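Local structure of agarase (Pseudoalteromonas fuliginea, 6XJ9) at residues 257-262 and 446-451; 301-306 and 756-761; 420-425 and 431-436; 694-699 and 748-753. The protein is an agarase of glycoside hydrolase family 50, which probably hydrolyses the beta-1,4 linkages of agarose from red algal cell walls. One frame throughout, in Å; residues are numbered along the deposited sequence.

Interaction 1. Residues 257-262 and 446-451; sequences SKRPTN and KVPYFA
The guanidinium of Arg259 reaches Pro448 with its rim: CD of the proline lies near the guanidinium plane, 4.1 Å from NH2, and a methyl of Val447, CG1, approaches the same nitrogen obliquely. Water 1 also sits at an edge, in plane. The contact ties the loop that follows helix 242-252 to the entrance of strand 449-453, one of the parallel strands of the (beta/alpha)8 barrel expected of family 50. Arg259 gets there by bending at chi2 (-80°), which carries the end of the chain across to the strand entrance. Its NE donates a hydrogen bond to water 1 at 2.8 Å, and that water donates in turn to Lys446 O at 2.7 Å, so the loop holds a backbone carbonyl through one solvent molecule. NH2 has a firmer partner in Phe430 O, which helps fix how the group is turned. Val447 also packs on Leu422 and Ile426 of helix 413-428. At the more exposed end, Lys446 curls through chi3 and chi4 so that its ammonium can serve both Asp423, in a salt bridge, and the loop backbone. With an alanine here, the carboxylate of Asp423 would probably lose its positive mate and the loop end its direct tether to the segment leading into strand 449-453. That tether is Lys446 NZ to Ser257 O, 3.1 Å, with the donor tilted 17° from the carbonyl plane.

Interaction 2. Residues 301-306 and 756-761; sequences LATGID and ESMYER
Tyr759 OH has two hydrogen-bond partners: Leu301 N donates to it at 3.2 Å along a nearly straight path (164° at the hydrogen), and the hydroxyl is also bonded to the carbonyl of Gly267. The pair belongs to the (beta/alpha)8 barrel, where the C-terminal helix 745-763 lies against strand 299-305 of the barrel wall. Leu301 N lies near the ring plane, at the edge, and the two bonds hold the far end of the phenol. Leu301 packs beside the CD1-CE1 side of the ring. Its side chain slides past the tyrosine in the opposite sense, with CG 3.8 Å from Tyr759 CE1, and its CD1 methyl goes on to Met758 CG at 4.0 Å. Met758 CG in turn stands over the centre of the Tyr759 ring, 4.2 Å above the plane, so leucine, methionine and tyrosine form one continuous apolar cluster. Met758 sets out from the crowded position between its backbone N and carbonyl carbon (chi1 61°) and then runs extended, which sends the sulfur straight at the strand. There it meets Thr303 tip to tip. Ile704 and Met700 of helix 689-704 pack on Leu301 and Thr303, leaving the cluster buried. The threonine divides its two branches: OG1 is taken up by a hydrogen bond to Asn755 OD1, whereas the methyl CG2 touches Met758 SD at 3.5 Å.

Interaction 3. Residues 420-425 and 431-436; sequences VTLDRM and SSLGNW
In the (beta/alpha)8 barrel, outer helix 413-428 leads into residues 431-436, which run beside strands 299-305 and 449-453, and the contact is the helix packing back onto that piece of wall. Leu433 carries it from the wall side, pressed against Leu422 and Met425, which lie three residues apart and so come to the same flank of the helix. The leucine's branched end splits between them: CD1 meets Leu422 CD2 at 4.1 Å, while CD2 goes to Met425. Both helix side chains cross Leu433 at about a right angle. Backbone bonds of Leu433 to Pro448 and Phe450 fix its main chain, and Gly434 is bonded likewise to Ile305 on the other strand, so the backbone carrying Leu433 is tied to strands 299-305 and 449-453. Purely apolar, the interface is buried, and Met425 also extends it to Ile305. A bend at chi2 (-49°) turns the methionine sulfur aside from the CB-CG line, and it is the CG methylene, not the sulfur, that makes the nearest approach, 3.7 Å from Leu433 CD2.

Interaction 4. Residues 694-699 and 748-753; sequences NMYTDY and IEAAKA
Tyr696 leaves its helix with CG anti to the backbone N (chi1 175°), and from CB the ring heads straight for the alanines of the helix beside it. Both helices, 689-704 and 745-763, belong to the outer layer of the (beta/alpha)8 barrel, with strand 709-714 between them in sequence, and run in nearly the same direction here: the axes of segments 694-699 and 748-753 are 24° apart and 9.3 Å at closest approach. Going outward along the ring, CD2 meets Ala750 CB at 4.1 Å, CE2 lies 3.8 Å from Ala751 CA, and OH comes within 4.0 Å of Ala751 CB. Ala750 CB and Ala751 CA approach the ring obliquely. Phe430 packs on the same tyrosine from a loop. With a serine here, the ring's place between the helices is likely to become a gap, leaving Ala750 and Ala751 without their aromatic neighbour. One residue on, small side chains bring the backbones near each other: Thr697 OG1 stands 3.5 Å from Ala750 CB. The hydroxyl is hydrogen-bonded to Ala693 O, one turn back; the methyl contact is only van der Waals. On the second helix Glu749 packs on Glu749 of the second subunit. A solvent bridge completes the seam: water 2 is 2.8 Å from Thr697 OG1 and donates to Ala750 O at 2.7 Å.

How the interactions relate
Interactions 2 and 3 are buried in the barrel, whereas 1 and 4 are partly buried and each takes in a bridging water. Their chemistry differs: interaction 3 is wholly apolar, 2 adds one backbone-to-phenol bond, 4 packs an aromatic ring on alanines beside its water bridge, and 1 ends in a charged lysine. Helix 745-763 serves two contacts, lying on strand 299-305 in interaction 2 and on helix 689-704 in interaction 4. Interaction 3 touches 1 through a salt bridge and a backbone bond, and 2 through the hydroxyl of Ser431. Asn262 ND2 probably bonds to Glu756 OE2, joining 1 to 2. Interactions 3 and 4 do not touch.

Interaction 1. Residues 257-262 and 446-451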
loop_
_atom_site.group_PDB
_atom_site.type_symbol
_atom_site.label_atom_id
_atom_site.label_comp_id
_atom_site.label_asym_id
_atom_site.label_seq_id
_atom_site.Cartn_x
_atom_site.Cartn_y
_atom_site.Cartn_z
ATOM N N SER A 257 25.018 -3.577 1.137
ATOM C CA SER A 257 26.105 -3.240 0.240
ATOM C C SER A 257 26.636 -4.498 -0.440
ATOM O O SER A 257 27.474 -4.395 -1.329
ATOM C CB SER A 257 27.196 -2.492 0.968
ATOM O OG SER A 257 27.694 -3.276 2.042
ATOM N N LYS A 258 26.125 -5.669 -0.029
ATOM C CA LYS A 258 26.542 -6.947 -0.594
ATOM C C LYS A 258 25.346 -7.871 -0.812
ATOM O O LYS A 258 24.380 -7.853 -0.055
ATOM C CB LYS A 258 27.574 -7.632 0.313
ATOM C CG LYS A 258 29.003 -7.128 0.141
ATOM N N ARG A 259 25.422 -8.694 -1.859
ATOM C CA ARG A 259 24.349 -9.630 -2.133
ATOM C C ARG A 259 24.164 -10.537 -0.922
ATOM O O ARG A 259 25.136 -10.989 -0.321
ATOM C CB ARG A 259 24.647 -10.509 -3.350
ATOM C CG ARG A 259 24.546 -9.801 -4.692
ATOM C CD ARG A 259 23.142 -9.631 -5.250
ATOM N NE ARG A 259 23.197 -8.905 -6.516
ATOM C CZ ARG A 259 22.213 -8.155 -7.023
ATOM N NH1 ARG A 259 21.065 -8.021 -6.380
ATOM N NH2 ARG A 259 22.385 -7.539 -8.179
ATOM N N PRO A 260 22.906 -10.861 -0.568
ATOM C CA PRO A 260 22.626 -11.929 0.390
ATOM C C PRO A 260 23.216 -13.272 -0.042
ATOM O O PRO A 260 23.628 -13.472 -1.189
ATOM C CB PRO A 260 21.087 -11.960 0.457
ATOM C CG PRO A 260 20.636 -11.299 -0.831
ATOM C CD PRO A 260 21.683 -10.238 -1.105
ATOM N N THR A 261 23.237 -14.199 0.915
ATOM C CA THR A 261 23.868 -15.501 0.779
ATOM C C THR A 261 23.209 -16.308 -0.345
ATOM O O THR A 261 23.900 -16.981 -1.102
ATOM C CB THR A 261 23.916 -16.178 2.153
ATOM O OG1 THR A 261 22.584 -16.574 2.473
ATOM C CG2 THR A 261 24.386 -15.230 3.232
ATOM N N ASN A 262 21.883 -16.176 -0.492
ATOM C CA ASN A 262 21.125 -16.918 -1.492
ATOM C C ASN A 262 21.250 -16.303 -2.899
ATOM O O ASN A 262 20.620 -16.778 -3.847
ATOM C CB ASN A 262 19.672 -17.122 -1.039
ATOM C CG ASN A 262 18.832 -15.860 -1.130
ATOM O OD1 ASN A 262 19.337 -14.806 -1.484
ATOM N ND2 ASN A 262 17.558 -15.941 -0.781
ATOM N N LYS A 446 29.773 -4.669 -8.575
ATOM C CA LYS A 446 28.786 -4.982 -7.549
ATOM C C LYS A 446 27.428 -5.333 -8.164
ATOM O O LYS A 446 26.736 -6.196 -7.634
ATOM C CB LYS A 446 28.590 -3.791 -6.604
ATOM C CG LYS A 446 29.545 -3.716 -5.420
ATOM C CD LYS A 446 29.673 -2.317 -4.843
ATOM C CE LYS A 446 28.354 -1.677 -4.459
ATOM N NZ LYS A 446 28.012 -1.913 -3.035
ATOM N N VAL A 447 27.026 -4.630 -9.236
ATOM C CA VAL A 447 25.744 -4.904 -9.873
ATOM C C VAL A 447 25.959 -4.987 -11.381
ATOM O O VAL A 447 26.450 -4.026 -11.975
ATOM C CB VAL A 447 24.679 -3.836 -9.538
ATOM C CG1 VAL A 447 23.327 -4.170 -10.156
ATOM C CG2 VAL A 447 24.528 -3.608 -8.037
ATOM N N PRO A 448 25.565 -6.109 -12.035
ATOM C CA PRO A 448 25.673 -6.246 -13.490
ATOM C C PRO A 448 24.797 -5.190 -14.166
ATOM O O PRO A 448 23.867 -4.667 -13.547
ATOM C CB PRO A 448 25.103 -7.649 -13.785
ATOM C CG PRO A 448 25.175 -8.370 -12.457
ATOM C CD PRO A 448 24.971 -7.301 -11.405
ATOM N N TYR A 449 25.119 -4.881 -15.426
ATOM C CA TYR A 449 24.497 -3.761 -16.113
ATOM C C TYR A 449 24.331 -4.097 -17.591
ATOM O O TYR A 449 25.021 -4.960 -18.118
ATOM C CB TYR A 449 25.296 -2.475 -15.896
ATOM C CG TYR A 449 26.665 -2.472 -16.533
ATOM C CD1 TYR A 449 27.773 -2.925 -15.829
ATOM C CD2 TYR A 449 26.858 -2.034 -17.836
ATOM C CE1 TYR A 449 29.035 -2.927 -16.407
ATOM C CE2 TYR A 449 28.116 -2.043 -18.431
ATOM C CZ TYR A 449 29.209 -2.490 -17.708
ATOM O OH TYR A 449 30.463 -2.495 -18.267
ATOM N N PHE A 450 23.368 -3.430 -18.231
ATOM C CA PHE A 450 23.124 -3.553 -19.658
ATOM C C PHE A 450 23.722 -2.317 -20.321
ATOM O O PHE A 450 23.583 -1.226 -19.778
ATOM C CB PHE A 450 21.617 -3.697 -19.893
ATOM C CG PHE A 450 21.080 -5.056 -19.504
ATOM C CD1 PHE A 450 20.978 -5.436 -18.169
ATOM C CD2 PHE A 450 20.748 -5.989 -20.475
ATOM C CE1 PHE A 450 20.519 -6.700 -17.818
ATOM C CE2 PHE A 450 20.286 -7.251 -20.121
ATOM C CZ PHE A 450 20.168 -7.597 -18.796
ATOM N N ALA A 451 24.417 -2.508 -21.452
ATOM C CA ALA A 451 24.975 -1.404 -22.219
ATOM C C ALA A 451 24.145 -1.176 -23.484
ATOM O O ALA A 451 23.283 -1.984 -23.832
ATOM C CB ALA A 451 26.427 -1.678 -22.545
HETATM O O HOH W 1 25.346 -8.466 -8.240
#

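Interaction 2. Residues 301-306 and 756-761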
loop_
_atom_site.group_PDB
_atom_site.type_symbol
_atom_site.label_atom_id
_atom_site.label_comp_id
_atom_site.label_asym_id
_atom_site.label_seq_id
_atom_site.Cartn_x
_atom_site.Cartn_y
_atom_site.Cartn_z
ATOM N N LEU A 301 18.178 -14.281 -13.951
ATOM C CA LEU A 301 17.108 -13.561 -14.627
ATOM C C LEU A 301 17.393 -12.071 -14.465
ATOM O O LEU A 301 17.904 -11.656 -13.425
ATOM C CB LEU A 301 15.776 -13.928 -13.972
ATOM C CG LEU A 301 15.361 -15.398 -14.025
ATOM C CD1 LEU A 301 14.152 -15.626 -13.142
ATOM C CD2 LEU A 301 15.065 -15.858 -15.445
ATOM N N ALA A 302 17.061 -11.268 -15.484
ATOM C CA ALA A 302 17.391 -9.849 -15.464
ATOM C C ALA A 302 16.210 -9.030 -14.951
ATOM O O ALA A 302 15.196 -8.899 -15.637
ATOM C CB ALA A 302 17.802 -9.378 -16.842
ATOM N N THR A 303 16.374 -8.464 -13.753
ATOM C CA THR A 303 15.436 -7.494 -13.215
ATOM C C THR A 303 16.205 -6.211 -12.918
ATOM O O THR A 303 17.413 -6.237 -12.668
ATOM C CB THR A 303 14.695 -8.024 -11.978
ATOM O OG1 THR A 303 15.659 -8.228 -10.940
ATOM C CG2 THR A 303 13.943 -9.310 -12.249
ATOM N N GLY A 304 15.499 -5.079 -12.987
ATOM C CA GLY A 304 16.170 -3.801 -12.835
ATOM C C GLY A 304 15.381 -2.684 -13.506
ATOM O O GLY A 304 14.241 -2.888 -13.906
ATOM N N ILE A 305 16.039 -1.529 -13.648
ATOM C CA ILE A 305 15.399 -0.261 -13.924
ATOM C C ILE A 305 16.220 0.456 -14.990
ATOM O O ILE A 305 17.456 0.451 -14.948
ATOM C CB ILE A 305 15.325 0.553 -12.610
ATOM C CG1 ILE A 305 14.365 -0.063 -11.590
ATOM C CG2 ILE A 305 14.988 2.002 -12.886
ATOM C CD1 ILE A 305 14.517 0.468 -10.169
ATOM N N ASP A 306 15.524 1.138 -15.902
ATOM C CA ASP A 306 16.187 1.844 -16.982
ATOM C C ASP A 306 16.461 3.289 -16.578
ATOM O O ASP A 306 15.855 3.805 -15.643
ATOM C CB ASP A 306 15.335 1.856 -18.250
ATOM C CG ASP A 306 14.915 0.491 -18.770
ATOM O OD1 ASP A 306 15.790 -0.406 -18.874
ATOM O OD2 ASP A 306 13.714 0.342 -19.109
ATOM N N GLU A 756 12.979 -11.766 -4.749
ATOM C CA GLU A 756 13.303 -12.806 -3.786
ATOM C C GLU A 756 12.840 -14.159 -4.323
ATOM O O GLU A 756 13.566 -15.152 -4.249
ATOM C CB GLU A 756 12.686 -12.477 -2.419
ATOM C CG GLU A 756 13.054 -13.461 -1.327
ATOM C CD GLU A 756 14.546 -13.537 -1.053
ATOM O OE1 GLU A 756 15.185 -12.471 -0.963
ATOM O OE2 GLU A 756 15.069 -14.666 -0.963
ATOM N N SER A 757 11.632 -14.183 -4.896
ATOM C CA SER A 757 10.977 -15.439 -5.207
ATOM C C SER A 757 11.196 -15.866 -6.657
ATOM O O SER A 757 10.820 -16.980 -7.010
ATOM C CB SER A 757 9.509 -15.387 -4.857
ATOM O OG SER A 757 8.860 -14.398 -5.640
ATOM N N MET A 758 11.833 -15.023 -7.484
ATOM C CA MET A 758 11.789 -15.268 -8.925
ATOM C C MET A 758 12.425 -16.597 -9.325
ATOM O O MET A 758 11.867 -17.297 -10.167
ATOM C CB MET A 758 12.380 -14.140 -9.774
ATOM C CG MET A 758 13.843 -13.832 -9.535
ATOM S SD MET A 758 14.253 -12.276 -10.382
ATOM C CE MET A 758 15.859 -11.949 -9.646
ATOM N N TYR A 759 13.597 -16.926 -8.763
ATOM C CA TYR A 759 14.300 -18.126 -9.199
ATOM C C TYR A 759 13.461 -19.365 -8.887
ATOM O O TYR A 759 13.218 -20.202 -9.757
ATOM C CB TYR A 759 15.729 -18.162 -8.642
ATOM C CG TYR A 759 16.627 -17.098 -9.220
ATOM C CD1 TYR A 759 16.864 -17.037 -10.586
ATOM C CD2 TYR A 759 17.236 -16.148 -8.411
ATOM C CE1 TYR A 759 17.669 -16.052 -11.132
ATOM C CE2 TYR A 759 18.071 -15.175 -8.945
ATOM C CZ TYR A 759 18.293 -15.134 -10.311
ATOM O OH TYR A 759 19.081 -14.161 -10.863
ATOM N N GLU A 760 12.974 -19.423 -7.645
ATOM C CA GLU A 760 12.133 -20.501 -7.148
ATOM C C GLU A 760 10.848 -20.619 -7.955
ATOM O O GLU A 760 10.486 -21.709 -8.387
ATOM C CB GLU A 760 11.798 -20.227 -5.685
ATOM C CG GLU A 760 13.054 -20.169 -4.835
ATOM C CD GLU A 760 12.921 -20.833 -3.483
ATOM O OE1 GLU A 760 13.583 -21.872 -3.277
ATOM O OE2 GLU A 760 12.160 -20.304 -2.646
ATOM N N ARG A 761 10.152 -19.492 -8.137
ATOM C CA ARG A 761 8.902 -19.495 -8.880
ATOM C C ARG A 761 9.123 -20.005 -10.304
ATOM O O ARG A 761 8.322 -20.794 -10.804
ATOM C CB ARG A 761 8.271 -18.099 -8.894
ATOM C CG ARG A 761 6.916 -18.059 -9.586
ATOM C CD ARG A 761 6.321 -16.671 -9.643
ATOM N NE ARG A 761 5.075 -16.664 -10.406
ATOM C CZ ARG A 761 3.891 -16.401 -9.872
ATOM N NH1 ARG A 761 3.800 -16.132 -8.578
ATOM N NH2 ARG A 761 2.811 -16.386 -10.632
#

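Interaction 3. Residues 420-425 and 431-436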
loop_
_atom_site.group_PDB
_atom_site.type_symbol
_atom_site.label_atom_id
_atom_site.label_comp_id
_atom_site.label_asym_id
_atom_site.label_seq_id
_atom_site.Cartn_x
_atom_site.Cartn_y
_atom_site.Cartn_z
ATOM N N VAL A 420 24.798 4.940 -3.569
ATOM C CA VAL A 420 23.521 4.638 -2.949
ATOM C C VAL A 420 22.656 3.877 -3.961
ATOM O O VAL A 420 21.948 2.923 -3.608
ATOM C CB VAL A 420 22.871 5.922 -2.400
ATOM C CG1 VAL A 420 21.374 5.775 -2.155
ATOM C CG2 VAL A 420 23.574 6.387 -1.129
ATOM N N THR A 421 22.767 4.267 -5.234
ATOM C CA THR A 421 22.056 3.573 -6.305
ATOM C C THR A 421 22.406 2.080 -6.338
ATOM O O THR A 421 21.505 1.247 -6.350
ATOM C CB THR A 421 22.237 4.265 -7.659
ATOM O OG1 THR A 421 21.672 5.578 -7.553
ATOM C CG2 THR A 421 21.558 3.520 -8.791
ATOM N N LEU A 422 23.705 1.742 -6.373
ATOM C CA LEU A 422 24.132 0.345 -6.397
ATOM C C LEU A 422 23.574 -0.404 -5.189
ATOM O O LEU A 422 23.026 -1.494 -5.333
ATOM C CB LEU A 422 25.663 0.256 -6.449
ATOM C CG LEU A 422 26.299 0.749 -7.750
ATOM C CD1 LEU A 422 27.808 0.908 -7.608
ATOM C CD2 LEU A 422 25.958 -0.179 -8.921
ATOM N N ASP A 423 23.700 0.202 -4.001
ATOM C CA ASP A 423 23.200 -0.399 -2.774
ATOM C C ASP A 423 21.684 -0.595 -2.831
ATOM O O ASP A 423 21.176 -1.622 -2.376
ATOM C CB ASP A 423 23.681 0.365 -1.536
ATOM C CG ASP A 423 25.171 0.187 -1.282
ATOM O OD1 ASP A 423 25.822 -0.505 -2.080
ATOM O OD2 ASP A 423 25.660 0.735 -0.287
ATOM N N ARG A 424 20.963 0.395 -3.371
ATOM C CA ARG A 424 19.515 0.283 -3.507
ATOM C C ARG A 424 19.164 -0.936 -4.352
ATOM O O ARG A 424 18.293 -1.716 -3.974
ATOM C CB ARG A 424 18.899 1.538 -4.137
ATOM C CG ARG A 424 18.649 2.669 -3.151
ATOM C CD ARG A 424 18.492 4.010 -3.852
ATOM N NE ARG A 424 17.941 5.042 -2.977
ATOM C CZ ARG A 424 17.665 6.281 -3.378
ATOM N NH1 ARG A 424 17.892 6.635 -4.630
ATOM N NH2 ARG A 424 17.163 7.157 -2.525
ATOM N N MET A 425 19.844 -1.093 -5.495
ATOM C CA MET A 425 19.572 -2.230 -6.359
ATOM C C MET A 425 19.839 -3.540 -5.616
ATOM O O MET A 425 19.054 -4.481 -5.722
ATOM C CB MET A 425 20.385 -2.168 -7.657
ATOM C CG MET A 425 20.109 -0.921 -8.479
ATOM S SD MET A 425 18.332 -0.639 -8.696
ATOM C CE MET A 425 18.320 1.134 -8.957
ATOM N N SER A 431 18.560 -7.702 -10.099
ATOM C CA SER A 431 19.700 -8.448 -10.610
ATOM C C SER A 431 20.629 -7.591 -11.469
ATOM O O SER A 431 21.744 -8.034 -11.756
ATOM C CB SER A 431 19.259 -9.648 -11.387
ATOM O OG SER A 431 18.658 -9.237 -12.607
ATOM N N SER A 432 20.154 -6.414 -11.915
ATOM C CA SER A 432 20.870 -5.635 -12.920
ATOM C C SER A 432 20.528 -4.153 -12.818
ATOM O O SER A 432 19.534 -3.783 -12.203
ATOM C CB SER A 432 20.567 -6.160 -14.317
ATOM O OG SER A 432 19.214 -5.892 -14.681
ATOM N N LEU A 433 21.382 -3.319 -13.425
ATOM C CA LEU A 433 21.028 -1.970 -13.855
ATOM C C LEU A 433 20.545 -2.091 -15.294
ATOM O O LEU A 433 21.178 -2.769 -16.097
ATOM C CB LEU A 433 22.278 -1.075 -13.831
ATOM C CG LEU A 433 22.992 -0.888 -12.489
ATOM C CD1 LEU A 433 24.317 -0.149 -12.694
ATOM C CD2 LEU A 433 22.115 -0.100 -11.515
ATOM N N GLY A 434 19.460 -1.374 -15.633
ATOM C CA GLY A 434 18.835 -1.547 -16.930
ATOM C C GLY A 434 19.501 -0.720 -18.026
ATOM O O GLY A 434 20.638 -0.271 -17.887
ATOM N N ASN A 435 18.769 -0.571 -19.131
ATOM C CA ASN A 435 19.254 0.117 -20.313
ATOM C C ASN A 435 19.439 1.597 -19.997
ATOM O O ASN A 435 18.715 2.154 -19.169
ATOM C CB ASN A 435 18.347 -0.104 -21.530
ATOM C CG ASN A 435 19.076 0.189 -22.824
ATOM O OD1 ASN A 435 20.296 0.086 -22.871
ATOM N ND2 ASN A 435 18.354 0.607 -23.856
ATOM N N TRP A 436 20.410 2.208 -20.675
ATOM C CA TRP A 436 20.754 3.615 -20.489
ATOM C C TRP A 436 21.203 3.867 -19.046
ATOM O O TRP A 436 20.793 4.849 -18.420
ATOM C CB TRP A 436 19.611 4.551 -20.937
ATOM C CG TRP A 436 19.200 4.335 -22.363
ATOM C CD1 TRP A 436 19.983 4.470 -23.474
ATOM C CD2 TRP A 436 17.916 3.883 -22.830
ATOM N NE1 TRP A 436 19.275 4.140 -24.600
ATOM C CE2 TRP A 436 17.998 3.797 -24.235
ATOM C CE3 TRP A 436 16.712 3.544 -22.199
ATOM C CZ2 TRP A 436 16.922 3.378 -25.015
ATOM C CZ3 TRP A 436 15.648 3.137 -22.970
ATOM C CH2 TRP A 436 15.758 3.053 -24.358
#

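Interaction 4. Residues 694-699 and 748-753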
loop_
_atom_site.group_PDB
_atom_site.type_symbol
_atom_site.label_atom_id
_atom_site.label_comp_id
_atom_site.label_asym_id
_atom_site.label_seq_id
_atom_site.Cartn_x
_atom_site.Cartn_y
_atom_site.Cartn_z
ATOM N N ASN A 694 0.888 -3.533 -6.912
ATOM C CA ASN A 694 0.244 -4.814 -7.155
ATOM C C ASN A 694 0.256 -5.117 -8.648
ATOM O O ASN A 694 0.387 -6.263 -9.039
ATOM C CB ASN A 694 -1.194 -4.868 -6.635
ATOM C CG ASN A 694 -1.253 -4.851 -5.121
ATOM O OD1 ASN A 694 -0.237 -5.032 -4.451
ATOM N ND2 ASN A 694 -2.442 -4.674 -4.578
ATOM N N MET A 695 0.139 -4.079 -9.476
ATOM C CA MET A 695 0.065 -4.292 -10.910
ATOM C C MET A 695 1.469 -4.598 -11.431
ATOM O O MET A 695 1.639 -5.411 -12.333
ATOM C CB MET A 695 -0.530 -3.068 -11.604
ATOM C CG MET A 695 -2.055 -2.994 -11.442
ATOM S SD MET A 695 -2.709 -1.471 -12.202
ATOM C CE MET A 695 -2.364 -1.819 -13.924
ATOM N N TYR A 696 2.462 -3.931 -10.846
ATOM C CA TYR A 696 3.861 -4.274 -11.044
ATOM C C TYR A 696 4.074 -5.769 -10.808
ATOM O O TYR A 696 4.667 -6.455 -11.639
ATOM C CB TYR A 696 4.718 -3.507 -10.035
ATOM C CG TYR A 696 6.176 -3.879 -10.058
ATOM C CD1 TYR A 696 7.022 -3.320 -11.000
ATOM C CD2 TYR A 696 6.715 -4.778 -9.143
ATOM C CE1 TYR A 696 8.372 -3.632 -11.040
ATOM C CE2 TYR A 696 8.070 -5.092 -9.167
ATOM C CZ TYR A 696 8.895 -4.525 -10.126
ATOM O OH TYR A 696 10.226 -4.829 -10.197
ATOM N N THR A 697 3.609 -6.256 -9.653
ATOM C CA THR A 697 3.785 -7.646 -9.237
ATOM C C THR A 697 3.169 -8.603 -10.264
ATOM O O THR A 697 3.794 -9.591 -10.645
ATOM C CB THR A 697 3.201 -7.857 -7.831
ATOM O OG1 THR A 697 4.072 -7.146 -6.955
ATOM C CG2 THR A 697 3.127 -9.307 -7.387
ATOM N N ASP A 698 1.937 -8.311 -10.697
ATOM C CA ASP A 698 1.247 -9.112 -11.699
ATOM C C ASP A 698 2.054 -9.156 -12.993
ATOM O O ASP A 698 2.152 -10.213 -13.612
ATOM C CB ASP A 698 -0.147 -8.561 -12.019
ATOM C CG ASP A 698 -1.194 -8.888 -10.961
ATOM O OD1 ASP A 698 -0.913 -9.757 -10.106
ATOM O OD2 ASP A 698 -2.297 -8.288 -11.019
ATOM N N TYR A 699 2.586 -7.997 -13.403
ATOM C CA TYR A 699 3.298 -7.878 -14.669
ATOM C C TYR A 699 4.546 -8.749 -14.608
ATOM O O TYR A 699 4.832 -9.505 -15.531
ATOM C CB TYR A 699 3.741 -6.432 -14.943
ATOM C CG TYR A 699 4.356 -6.225 -16.307
ATOM C CD1 TYR A 699 5.639 -6.670 -16.591
ATOM C CD2 TYR A 699 3.661 -5.583 -17.319
ATOM C CE1 TYR A 699 6.213 -6.484 -17.838
ATOM C CE2 TYR A 699 4.220 -5.386 -18.574
ATOM C CZ TYR A 699 5.502 -5.835 -18.834
ATOM O OH TYR A 699 6.056 -5.660 -20.070
ATOM N N ILE A 748 9.065 -0.572 -3.875
ATOM C CA ILE A 748 10.287 -1.170 -3.355
ATOM C C ILE A 748 9.961 -2.501 -2.680
ATOM O O ILE A 748 10.686 -3.477 -2.869
ATOM C CB ILE A 748 11.007 -0.179 -2.407
ATOM C CG1 ILE A 748 12.016 0.696 -3.157
ATOM C CG2 ILE A 748 11.676 -0.897 -1.246
ATOM C CD1 ILE A 748 11.426 1.575 -4.221
ATOM N N GLU A 749 8.865 -2.522 -1.906
ATOM C CA GLU A 749 8.430 -3.705 -1.177
ATOM C C GLU A 749 8.018 -4.798 -2.159
ATOM O O GLU A 749 8.365 -5.965 -1.975
ATOM C CB GLU A 749 7.287 -3.369 -0.213
ATOM C CG GLU A 749 7.703 -2.451 0.930
ATOM C CD GLU A 749 8.696 -3.068 1.897
ATOM O OE1 GLU A 749 8.304 -4.020 2.596
ATOM O OE2 GLU A 749 9.867 -2.617 1.926
ATOM N N ALA A 750 7.281 -4.414 -3.208
ATOM C CA ALA A 750 6.846 -5.378 -4.207
ATOM C C ALA A 750 8.044 -5.907 -4.994
ATOM O O ALA A 750 8.123 -7.103 -5.264
ATOM C CB ALA A 750 5.801 -4.781 -5.115
ATOM N N ALA A 751 8.970 -5.009 -5.344
ATOM C CA ALA A 751 10.192 -5.382 -6.040
ATOM C C ALA A 751 10.993 -6.389 -5.213
ATOM O O ALA A 751 11.466 -7.391 -5.759
ATOM C CB ALA A 751 11.003 -4.154 -6.370
ATOM N N LYS A 752 11.127 -6.137 -3.900
ATOM C CA LYS A 752 11.942 -7.005 -3.062
ATOM C C LYS A 752 11.353 -8.411 -3.053
ATOM O O LYS A 752 12.088 -9.398 -3.090
ATOM C CB LYS A 752 11.912 -6.584 -1.592
ATOM C CG LYS A 752 12.749 -5.391 -1.165
ATOM C CD LYS A 752 12.657 -5.305 0.352
ATOM C CE LYS A 752 13.036 -3.986 0.974
ATOM N NZ LYS A 752 12.698 -4.010 2.424
ATOM N N ALA A 753 10.021 -8.491 -2.930
ATOM C CA ALA A 753 9.344 -9.771 -2.813
ATOM C C ALA A 753 9.482 -10.519 -4.134
ATOM O O ALA A 753 9.794 -11.705 -4.147
ATOM C CB ALA A 753 7.894 -9.568 -2.448
HETATM O O HOH W 2 5.930 -8.696 -5.476
#